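Local coordinates for DUF2442 domain-containing protein (Rhodospirillum rubrum ATCC 11170, PDB 3K8R) that is of unknown function but belongs to the DUF2442 family and probably forms a dimer through an antiparallel beta sheet, at residues S36-I40 / A50-R54. Numbering follows the deposited sequence.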
loop_
_atom_site.group_PDB
_atom_site.type_symbol
_atom_site.label_atom_id
_atom_site.label_comp_id
_atom_site.label_asym_id
_atom_site.label_seq_id
_atom_site.Cartn_x
_atom_site.Cartn_y
_atom_site.Cartn_z
ATOM N N SER A 36 3.985 -8.544 -12.747
ATOM C CA SER A 36 4.804 -7.780 -11.806
ATOM C C SER A 36 5.234 -8.576 -10.566
ATOM O O SER A 36 5.855 -8.019 -9.655
ATOM C CB SER A 36 4.033 -6.560 -11.338
ATOM O OG SER A 36 3.020 -6.951 -10.435
ATOM N N ALA A 37 4.911 -9.865 -10.526
ATOM C CA ALA A 37 5.264 -10.716 -9.394
ATOM C C ALA A 37 4.798 -10.144 -8.064
ATOM O O ALA A 37 5.459 -10.366 -7.048
ATOM C CB ALA A 37 6.760 -10.954 -9.353
ATOM N N ARG A 38 3.678 -9.414 -8.061
ATOM C CA ARG A 38 3.139 -8.826 -6.823
ATOM C C ARG A 38 1.729 -9.319 -6.527
ATOM O O ARG A 38 1.013 -9.804 -7.412
ATOM C CB ARG A 38 3.043 -7.300 -6.933
ATOM C CG ARG A 38 4.316 -6.565 -7.290
ATOM C CD ARG A 38 5.355 -6.606 -6.181
ATOM N NE ARG A 38 6.622 -5.961 -6.585
ATOM C CZ ARG A 38 7.711 -6.584 -7.073
ATOM N NH1 ARG A 38 7.754 -7.907 -7.230
ATOM N NH2 ARG A 38 8.789 -5.871 -7.398
ATOM N N VAL A 39 1.328 -9.173 -5.270
ATOM C CA VAL A 39 -0.038 -9.463 -4.870
ATOM C C VAL A 39 -0.710 -8.098 -4.804
ATOM O O VAL A 39 -0.332 -7.281 -3.973
ATOM C CB VAL A 39 -0.102 -10.129 -3.497
ATOM C CG1 VAL A 39 -1.559 -10.343 -3.070
ATOM C CG2 VAL A 39 0.668 -11.439 -3.511
ATOM N N ILE A 40 -1.660 -7.824 -5.703
ATOM C CA ILE A 40 -2.373 -6.532 -5.708
ATOM C C ILE A 40 -3.637 -6.618 -4.844
ATOM O O ILE A 40 -4.489 -7.498 -5.064
ATOM C CB ILE A 40 -2.749 -6.074 -7.130
ATOM C CG1 ILE A 40 -1.498 -5.991 -8.003
ATOM C CG2 ILE A 40 -3.425 -4.718 -7.087
ATOM C CD1 ILE A 40 -1.776 -5.596 -9.419
ATOM N N ALA A 50 0.196 -2.989 -2.985
ATOM C CA ALA A 50 0.860 -4.099 -3.673
ATOM C C ALA A 50 2.111 -4.465 -2.902
ATOM O O ALA A 50 2.872 -3.575 -2.520
ATOM C CB ALA A 50 1.219 -3.717 -5.106
ATOM N N PHE A 51 2.313 -5.760 -2.659
ATOM C CA PHE A 51 3.526 -6.242 -1.987
ATOM C C PHE A 51 4.047 -7.475 -2.703
ATOM O O PHE A 51 3.252 -8.269 -3.219
ATOM C CB PHE A 51 3.252 -6.582 -0.534
ATOM C CG PHE A 51 2.327 -7.756 -0.341
ATOM C CD1 PHE A 51 0.950 -7.595 -0.405
ATOM C CD2 PHE A 51 2.834 -9.023 -0.069
ATOM C CE1 PHE A 51 0.084 -8.686 -0.219
ATOM C CE2 PHE A 51 1.978 -10.122 0.121
ATOM C CZ PHE A 51 0.600 -9.952 0.047
ATOM N N PRO A 52 5.378 -7.618 -2.794
ATOM C CA PRO A 52 5.942 -8.830 -3.379
ATOM C C PRO A 52 5.853 -9.934 -2.337
ATOM O O PRO A 52 6.566 -9.876 -1.341
ATOM C CB PRO A 52 7.393 -8.455 -3.648
ATOM C CG PRO A 52 7.672 -7.342 -2.728
ATOM C CD PRO A 52 6.402 -6.582 -2.599
ATOM N N PRO A 53 4.993 -10.937 -2.569
ATOM C CA PRO A 53 4.727 -11.990 -1.591
ATOM C C PRO A 53 5.918 -12.873 -1.188
ATOM O O PRO A 53 5.904 -13.420 -0.081
ATOM C CB PRO A 53 3.646 -12.829 -2.272
ATOM C CG PRO A 53 3.944 -12.684 -3.714
ATOM C CD PRO A 53 4.466 -11.289 -3.900
ATOM N N ARG A 54 6.935 -13.017 -2.041
ATOM C CA ARG A 54 8.102 -13.847 -1.677
ATOM C C ARG A 54 8.980 -13.224 -0.598
ATOM O O ARG A 54 9.925 -13.858 -0.153
ATOM C CB ARG A 54 8.928 -14.253 -2.900
ATOM C CG ARG A 54 8.158 -15.188 -3.809
ATOM C CD ARG A 54 8.976 -15.734 -4.952
ATOM N NE ARG A 54 8.179 -16.683 -5.732
ATOM C CZ ARG A 54 7.461 -16.388 -6.811
ATOM N NH1 ARG A 54 7.431 -15.157 -7.291
ATOM N NH2 ARG A 54 6.767 -17.340 -7.422
#
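Val39 and Phe51 face each other as a hydrogen-bonded antiparallel pair at the open end of a beta hairpin, where strand 48-51 is about to leave strand 38-43. Here the ladder ends with one straight bond and one weak one, and Pro52 and Pro53 then carry the chain away from strand 38-43. Val39 N gives its hydrogen almost straight to Phe51 O at 3.0 Å (179°), whereas the return bond from Phe51 N to Val39 O is weak. Beside it, in the non-hydrogen-bonded pair of Ile40 with Ala50, Ala50 CA lies 3.4 Å from Val39 O in a CA-H...O contact.

On the buried face the two side chains run alongside each other. With CG of Phe51 set between its backbone N and carbonyl carbon (chi1 66°), the ring lies beside Val39 and turns one face to Val39 CB in a CH-pi contact, 3.9 Å from CB to the ring centroid and displaced toward the rim. The valine branches divide the work: CG1 stays beside Phe51 CE1 and CZ, while Val39 CG2 meets Pro53 CG at 3.5 Å. At the end of the strand, Arg38 bends at chi2 (-69°) and passes over Pro52, with Arg38 CD 3.5 Å from Pro52 N and the guanidinium laid with one face toward the proline ring. Arg38 NH1 also makes a weak bond back to Ala37 O.

Ala37 and Arg38 form a G1 beta bulge opposite Asp33, at the turn from strand 27-33, and Tyr32 of that strand packs against both Val39 and Pro53. Pro53 also touches Leu67 of helix 64-67, while Ala50 pairs with a strand of the second subunit, carrying the sheet across the dimer interface.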